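Local coordinates for protein alanine dehydrogenase/pyridine nucleotide transhydrogenase (Mycobacterium smegmatis str. MC2 155, PDB 3P2Y) that probably catalyses hydride transfer between NADH and NADP coupled to proton translocation, as the alpha-1 subunit of a pyridine nucleotide transhydrogenase, at residues P84-V89 against Q101-S106; D97-L102 against S122-A127. One frame throughout, in Å; residues are numbered along the deposited sequence.

Contact 1: residues P84-V89 against Q101-S106; sequences PADVVV and QLKPGS
Leu102 opens the contact by turning its CD2 methyl onto CG2 of Val88, 3.7 Å away, an apolar pair suited to the buried side of the loop. The backbone N of Lys103 gives a hydrogen bond to a water that donates to Ala85 O, so the water bridges the two segments. CG of Lys103 lies between the backbone N and the carbonyl carbon (chi1 81°), and from there the extended chain runs past Pro84 O to a salt bridge, NZ to Asp86 OD1 at 2.8 Å. The ammonium comes from above the carboxylate plane, 54° out of it, and also makes a weak bond to Pro84 O. A type II turn follows from Lys103 to Ser106; Gly105 accepts the positive phi (88°) that this turn requires. Ser106 OG and N both donate to Lys103 O, which holds the turn closed, while Ser106 CA makes a CA-H...O contact with Asp86 O at 3.5 Å. Asp86, from a calcium site whose ion is not bound to this chain in the model, also receives Leu24 N at OD2. Strand 107-110 continues beside strand 87-89, which has strand 24-27 on its other flank and helix 336-354 against Val87 and Val89.

Contact 2: residues D97-L102 against S122-A127; sequences DEISQL and SRLRIA
Ile99 meets Arg123, Leu124 and Ala127 with its branched side chain, and this is the close-packed part of the contact. Its CD1 comes within 3.6 Å of Arg123 CG, the aliphatic root of the arginine. With CG1 beside the backbone N (chi1 -64°), CG2 is left anti to that N, where it reaches Leu124 CD2 at 3.9 Å and Ala127 CB at 4.1 Å. The side chains of Ile99 and Leu124 cross at about a right angle. Leu124 CD2 is shared, for Leu102 CD1 touches it too, at 3.9 Å. Isoleucine suits this place because its two branches touch several partners at once, and the single methyl of Ala127 meets CG2 at the end of helix 118-126.

Toward solvent the fit is looser and polar. Arg123 bends at chi2 (79°), which carries its guanidinium back over Ile99; Ile99 CB lies over one face of the group, displaced toward its rim, and NH1 bonds to Ser96 OG. Gln101 NE2 donates to Asp97 O at 3.2 Å, nearly straight at 163°, from above the carbonyl plane. A type I turn runs from Ile99 to Leu102. Between the segments a water lies near both Leu102 O and Ala127 O. Two helices packed side by side, each leading into the next parallel strand, are typical of the helix layer lying on a parallel beta-sheet in a Rossmann-like alpha/beta domain.

How the contacts relate
Contacts 1 and 2 share Gln101 and Leu102 and lie 9 Å apart between centres, touching where Pro104 packs on Ala127. Leu102 is the residue whose side chain takes part in both. Contact 1 fastens a loop to the start of a strand, chiefly through charge, water and backbone oxygens, in the turns just before two neighbouring strands of the parallel sheet. Contact 2 joins two helices on the layer beside that sheet; it has no direct hydrogen bond across it and relies on aliphatic carbons. Both are partly buried, with apolar residues inward and polar ones at the surface, and both belong to the N-terminal domain.

Contact 1: residues P84-V89 against Q101-S106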
ATOM      1  N   PRO A  84      -1.607  29.197 -25.322  1.00 14.83           N
ATOM      2  CA  PRO A  84      -0.899  30.250 -26.074  1.00 16.27           C
ATOM      3  C   PRO A  84       0.134  31.057 -25.275  1.00 16.52           C
ATOM      4  O   PRO A  84       0.604  32.123 -25.740  1.00 16.96           O
ATOM      5  CB  PRO A  84      -2.030  31.134 -26.595  1.00 17.48           C
ATOM      6  CG  PRO A  84      -3.163  30.968 -25.636  1.00 18.13           C
ATOM      7  CD  PRO A  84      -3.003  29.569 -25.010  1.00 14.51           C
ATOM      8  N   ALA A  85       0.512  30.550 -24.102  1.00 14.77           N
ATOM      9  CA  ALA A  85       1.474  31.241 -23.226  1.00 14.38           C
ATOM     10  C   ALA A  85       2.850  31.354 -23.875  1.00 14.08           C
ATOM     11  O   ALA A  85       3.199  30.594 -24.799  1.00 14.81           O
ATOM     12  CB  ALA A  85       1.600  30.481 -21.860  1.00 13.33           C
ATOM     13  N   ASP A  86       3.661  32.271 -23.348  1.00 12.85           N
ATOM     14  CA  ASP A  86       5.057  32.392 -23.773  1.00 13.66           C
ATOM     15  C   ASP A  86       5.885  31.171 -23.401  1.00 13.24           C
ATOM     16  O   ASP A  86       6.822  30.801 -24.118  1.00 13.41           O
ATOM     17  CB  ASP A  86       5.680  33.611 -23.110  1.00 13.36           C
ATOM     18  CG  ASP A  86       4.955  34.878 -23.459  1.00 16.83           C
ATOM     19  OD1 ASP A  86       4.834  35.156 -24.664  1.00 18.58           O
ATOM     20  OD2 ASP A  86       4.491  35.568 -22.532  1.00 17.28           O
ATOM     21  N   VAL A  87       5.568  30.570 -22.257  1.00 12.02           N
ATOM     22  CA  VAL A  87       6.237  29.338 -21.843  1.00 11.36           C
ATOM     23  C   VAL A  87       5.150  28.407 -21.361  1.00 10.96           C
ATOM     24  O   VAL A  87       4.394  28.775 -20.460  1.00 11.39           O
ATOM     25  CB  VAL A  87       7.207  29.553 -20.651  1.00 11.79           C
ATOM     26  CG1 VAL A  87       7.893  28.227 -20.257  1.00 11.88           C
ATOM     27  CG2 VAL A  87       8.287  30.638 -20.965  1.00 13.43           C
ATOM     28  N   VAL A  88       5.041  27.234 -21.972  1.00  9.82           N
ATOM     29  CA  VAL A  88       4.058  26.231 -21.506  1.00 10.03           C
ATOM     30  C   VAL A  88       4.861  25.159 -20.802  1.00  9.07           C
ATOM     31  O   VAL A  88       5.849  24.650 -21.356  1.00  9.70           O
ATOM     32  CB  VAL A  88       3.279  25.620 -22.690  1.00  9.95           C
ATOM     33  CG1 VAL A  88       2.372  24.441 -22.236  1.00  9.04           C
ATOM     34  CG2 VAL A  88       2.445  26.726 -23.397  1.00 10.84           C
ATOM     35  N   VAL A  89       4.463  24.827 -19.567  1.00  9.26           N
ATOM     36  CA  VAL A  89       5.152  23.793 -18.802  1.00  9.55           C
ATOM     37  C   VAL A  89       4.164  22.674 -18.550  1.00  8.94           C
ATOM     38  O   VAL A  89       3.049  22.933 -18.118  1.00  8.83           O
ATOM     39  CB  VAL A  89       5.752  24.312 -17.454  1.00  9.67           C
ATOM     40  CG1 VAL A  89       6.826  25.387 -17.729  1.00 10.20           C
ATOM     41  CG2 VAL A  89       4.681  24.858 -16.498  1.00 11.14           C
ATOM     42  N   GLN A 101      -2.017  24.028 -30.746  1.00 15.02           N
ATOM     43  CA  GLN A 101      -2.451  25.203 -29.968  1.00 15.79           C
ATOM     44  C   GLN A 101      -1.308  26.064 -29.442  1.00 15.25           C
ATOM     45  O   GLN A 101      -1.554  27.144 -28.866  1.00 14.86           O
ATOM     46  CB  GLN A 101      -3.341  24.797 -28.792  1.00 15.42           C
ATOM     47  CG  GLN A 101      -4.588  24.038 -29.202  1.00 18.31           C
ATOM     48  CD  GLN A 101      -5.354  23.525 -28.011  1.00 19.69           C
ATOM     49  OE1 GLN A 101      -5.978  24.297 -27.280  1.00 20.12           O
ATOM     50  NE2 GLN A 101      -5.338  22.216 -27.825  1.00 20.40           N
ATOM     51  N   LEU A 102      -0.064  25.604 -29.613  1.00 14.89           N
ATOM     52  CA  LEU A 102       1.096  26.383 -29.151  1.00 15.20           C
ATOM     53  C   LEU A 102       1.349  27.556 -30.085  1.00 16.45           C
ATOM     54  O   LEU A 102       1.111  27.454 -31.286  1.00 17.56           O
ATOM     55  CB  LEU A 102       2.357  25.499 -29.076  1.00 13.94           C
ATOM     56  CG  LEU A 102       2.249  24.366 -28.058  1.00 15.53           C
ATOM     57  CD1 LEU A 102       3.443  23.414 -28.203  1.00 14.49           C
ATOM     58  CD2 LEU A 102       2.125  24.924 -26.635  1.00 14.60           C
ATOM     59  N   LYS A 103       1.821  28.685 -29.570  1.00 16.77           N
ATOM     60  CA  LYS A 103       2.005  29.809 -30.496  1.00 18.00           C
ATOM     61  C   LYS A 103       3.433  29.836 -31.028  1.00 17.42           C
ATOM     62  O   LYS A 103       4.378  29.458 -30.327  1.00 16.89           O
ATOM     63  CB  LYS A 103       1.590  31.162 -29.886  1.00 19.20           C
ATOM     64  CG  LYS A 103       2.627  31.773 -29.005  1.00 22.13           C
ATOM     65  CD  LYS A 103       2.242  33.135 -28.430  1.00 24.70           C
ATOM     66  CE  LYS A 103       3.191  33.409 -27.270  1.00 25.26           C
ATOM     67  NZ  LYS A 103       2.669  34.422 -26.330  1.00 27.32           N
ATOM     68  N   PRO A 104       3.603  30.280 -32.279  1.00 17.65           N
ATOM     69  CA  PRO A 104       4.966  30.393 -32.744  1.00 17.70           C
ATOM     70  C   PRO A 104       5.787  31.332 -31.853  1.00 17.50           C
ATOM     71  O   PRO A 104       5.280  32.352 -31.374  1.00 17.10           O
ATOM     72  CB  PRO A 104       4.831  30.949 -34.166  1.00 18.28           C
ATOM     73  CG  PRO A 104       3.411  31.224 -34.379  1.00 19.02           C
ATOM     74  CD  PRO A 104       2.597  30.613 -33.306  1.00 17.39           C
ATOM     75  N   GLY A 105       7.042  30.971 -31.623  1.00 17.28           N
ATOM     76  CA  GLY A 105       7.914  31.778 -30.780  1.00 17.90           C
ATOM     77  C   GLY A 105       7.866  31.455 -29.298  1.00 17.57           C
ATOM     78  O   GLY A 105       8.621  32.044 -28.510  1.00 18.43           O
ATOM     79  N   SER A 106       6.993  30.516 -28.918  1.00 15.84           N
ATOM     80  CA  SER A 106       6.893  30.085 -27.520  1.00 14.78           C
ATOM     81  C   SER A 106       7.970  29.073 -27.140  1.00 13.75           C
ATOM     82  O   SER A 106       8.709  28.596 -27.988  1.00 13.20           O
ATOM     83  CB  SER A 106       5.514  29.475 -27.247  1.00 15.45           C
ATOM     84  OG  SER A 106       5.285  28.316 -28.056  1.00 17.16           O
TER
HETATM   85  O   HOH W   1       2.399  28.721 -26.742  1.00 17.35           O
HETATM   86  O   HOH W   2       8.518  32.588 -25.319  1.00 24.12           O

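Contact 2: residues D97-L102 against S122-A127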
ATOM      1  N   ASP A  97      -2.893  17.514 -31.270  1.00 16.92           N
ATOM      2  CA  ASP A  97      -3.888  18.573 -31.082  0.70 17.33           C
ATOM      3  C   ASP A  97      -3.389  19.631 -30.091  1.00 16.60           C
ATOM      4  O   ASP A  97      -3.670  20.823 -30.241  1.00 16.81           O
ATOM      5  CB  ASP A  97      -5.247  17.989 -30.637  0.70 18.17           C
ATOM      6  CG  ASP A  97      -5.978  17.214 -31.761  0.70 21.73           C
ATOM      7  OD1 ASP A  97      -5.617  17.353 -32.950  0.70 22.67           O
ATOM      8  OD2 ASP A  97      -6.920  16.450 -31.435  0.70 24.22           O
ATOM      9  N   GLU A  98      -2.656  19.196 -29.061  1.00 14.89           N
ATOM     10  CA  GLU A  98      -2.057  20.144 -28.142  1.00 14.00           C
ATOM     11  C   GLU A  98      -0.982  20.979 -28.832  1.00 13.28           C
ATOM     12  O   GLU A  98      -0.917  22.193 -28.639  1.00 13.87           O
ATOM     13  CB  GLU A  98      -1.470  19.410 -26.918  1.00 13.43           C
ATOM     14  CG  GLU A  98      -2.599  18.786 -26.099  1.00 13.99           C
ATOM     15  CD  GLU A  98      -2.165  17.895 -24.945  1.00 13.73           C
ATOM     16  OE1 GLU A  98      -1.072  17.295 -24.987  1.00 13.86           O
ATOM     17  OE2 GLU A  98      -2.975  17.779 -23.991  1.00 14.27           O
ATOM     18  N   ILE A  99      -0.139  20.341 -29.631  1.00 13.50           N
ATOM     19  CA  ILE A  99       0.917  21.092 -30.342  1.00 13.99           C
ATOM     20  C   ILE A  99       0.322  22.173 -31.253  1.00 14.66           C
ATOM     21  O   ILE A  99       0.877  23.277 -31.362  1.00 14.60           O
ATOM     22  CB  ILE A  99       1.838  20.179 -31.148  1.00 14.51           C
ATOM     23  CG1 ILE A  99       2.596  19.244 -30.199  1.00 14.65           C
ATOM     24  CG2 ILE A  99       2.854  21.031 -31.977  1.00 15.19           C
ATOM     25  CD1 ILE A  99       3.358  18.086 -30.927  1.00 18.30           C
ATOM     26  N   SER A 100      -0.804  21.834 -31.875  1.00 15.19           N
ATOM     27  CA  SER A 100      -1.520  22.747 -32.770  0.60 15.45           C
ATOM     28  C   SER A 100      -1.972  24.038 -32.083  1.00 16.22           C
ATOM     29  O   SER A 100      -2.278  25.045 -32.768  1.00 15.23           O
ATOM     30  CB  SER A 100      -2.726  22.044 -33.412  0.60 16.18           C
ATOM     31  OG  SER A 100      -3.867  22.033 -32.569  0.60 15.08           O
ATOM     32  N   GLN A 101      -2.017  24.028 -30.746  1.00 15.02           N
ATOM     33  CA  GLN A 101      -2.451  25.203 -29.968  1.00 15.79           C
ATOM     34  C   GLN A 101      -1.308  26.064 -29.442  1.00 15.25           C
ATOM     35  O   GLN A 101      -1.554  27.144 -28.866  1.00 14.86           O
ATOM     36  CB  GLN A 101      -3.341  24.797 -28.792  1.00 15.42           C
ATOM     37  CG  GLN A 101      -4.588  24.038 -29.202  1.00 18.31           C
ATOM     38  CD  GLN A 101      -5.354  23.525 -28.011  1.00 19.69           C
ATOM     39  OE1 GLN A 101      -5.978  24.297 -27.280  1.00 20.12           O
ATOM     40  NE2 GLN A 101      -5.338  22.216 -27.825  1.00 20.40           N
ATOM     41  N   LEU A 102      -0.064  25.604 -29.613  1.00 14.89           N
ATOM     42  CA  LEU A 102       1.096  26.383 -29.151  1.00 15.20           C
ATOM     43  C   LEU A 102       1.349  27.556 -30.085  1.00 16.45           C
ATOM     44  O   LEU A 102       1.111  27.454 -31.286  1.00 17.56           O
ATOM     45  CB  LEU A 102       2.357  25.499 -29.076  1.00 13.94           C
ATOM     46  CG  LEU A 102       2.249  24.366 -28.058  1.00 15.53           C
ATOM     47  CD1 LEU A 102       3.443  23.414 -28.203  1.00 14.49           C
ATOM     48  CD2 LEU A 102       2.125  24.924 -26.635  1.00 14.60           C
ATOM     49  N   SER A 122      10.621  17.340 -34.453  1.00 18.74           N
ATOM     50  CA  SER A 122      10.343  17.878 -35.788  0.70 18.96           C
ATOM     51  C   SER A 122       9.062  18.687 -35.776  1.00 17.53           C
ATOM     52  O   SER A 122       9.006  19.826 -36.264  1.00 17.45           O
ATOM     53  CB  SER A 122      10.196  16.729 -36.785  0.70 19.09           C
ATOM     54  OG  SER A 122      11.450  16.129 -37.024  0.70 23.16           O
ATOM     55  N   ARG A 123       8.014  18.081 -35.245  1.00 17.75           N
ATOM     56  CA  ARG A 123       6.720  18.752 -35.162  1.00 17.93           C
ATOM     57  C   ARG A 123       6.805  20.090 -34.427  1.00 16.21           C
ATOM     58  O   ARG A 123       6.215  21.088 -34.856  1.00 15.13           O
ATOM     59  CB  ARG A 123       5.710  17.834 -34.487  1.00 18.75           C
ATOM     60  CG  ARG A 123       4.370  18.409 -34.373  1.00 23.36           C
ATOM     61  CD  ARG A 123       3.591  18.330 -35.689  1.00 30.18           C
ATOM     62  NE  ARG A 123       2.313  18.997 -35.483  1.00 33.37           N
ATOM     63  CZ  ARG A 123       1.198  18.351 -35.163  1.00 36.00           C
ATOM     64  NH1 ARG A 123       1.216  17.011 -35.083  1.00 36.19           N
ATOM     65  NH2 ARG A 123       0.067  19.036 -34.957  1.00 35.26           N
ATOM     66  N   LEU A 124       7.556  20.122 -33.326  1.00 14.38           N
ATOM     67  CA  LEU A 124       7.681  21.354 -32.529  1.00 13.50           C
ATOM     68  C   LEU A 124       8.501  22.405 -33.272  1.00 14.40           C
ATOM     69  O   LEU A 124       8.158  23.592 -33.269  1.00 14.10           O
ATOM     70  CB  LEU A 124       8.281  21.045 -31.130  1.00 12.74           C
ATOM     71  CG  LEU A 124       7.278  20.227 -30.287  1.00 12.74           C
ATOM     72  CD1 LEU A 124       7.989  19.572 -29.070  1.00 14.48           C
ATOM     73  CD2 LEU A 124       6.144  21.123 -29.805  1.00 15.07           C
ATOM     74  N   ARG A 125       9.555  21.964 -33.953  1.00 15.12           N
ATOM     75  CA  ARG A 125      10.362  22.881 -34.767  1.00 16.63           C
ATOM     76  C   ARG A 125       9.490  23.546 -35.862  1.00 16.55           C
ATOM     77  O   ARG A 125       9.549  24.765 -36.080  1.00 16.52           O
ATOM     78  CB  ARG A 125      11.532  22.116 -35.390  1.00 17.49           C
ATOM     79  CG  ARG A 125      12.607  22.947 -36.079  1.00 23.33           C
ATOM     80  CD  ARG A 125      13.901  22.102 -36.339  1.00 29.38           C
ATOM     81  NE  ARG A 125      13.716  20.639 -36.440  1.00 37.64           N
ATOM     82  CZ  ARG A 125      14.346  19.714 -35.696  1.00 40.45           C
ATOM     83  NH1 ARG A 125      15.226  20.058 -34.757  1.00 42.62           N
ATOM     84  NH2 ARG A 125      14.100  18.422 -35.891  1.00 41.77           N
ATOM     85  N   ILE A 126       8.676  22.738 -36.528  1.00 17.41           N
ATOM     86  CA  ILE A 126       7.798  23.236 -37.594  1.00 18.38           C
ATOM     87  C   ILE A 126       6.798  24.244 -37.045  1.00 18.18           C
ATOM     88  O   ILE A 126       6.483  25.261 -37.703  1.00 18.18           O
ATOM     89  CB  ILE A 126       7.089  22.078 -38.312  1.00 19.45           C
ATOM     90  CG1 ILE A 126       8.108  21.293 -39.161  1.00 19.96           C
ATOM     91  CG2 ILE A 126       5.872  22.607 -39.131  1.00 20.82           C
ATOM     92  CD1 ILE A 126       7.662  19.857 -39.530  1.00 21.13           C
ATOM     93  N   ALA A 127       6.366  24.008 -35.810  1.00 16.44           N
ATOM     94  CA  ALA A 127       5.452  24.886 -35.113  1.00 16.77           C
ATOM     95  C   ALA A 127       6.132  26.147 -34.566  1.00 16.06           C
ATOM     96  O   ALA A 127       5.460  27.014 -33.989  1.00 15.72           O
ATOM     97  CB  ALA A 127       4.728  24.104 -34.004  1.00 16.60           C
TER
HETATM   98  O   HOH W   3       2.735  27.212 -33.789  1.00 21.40           O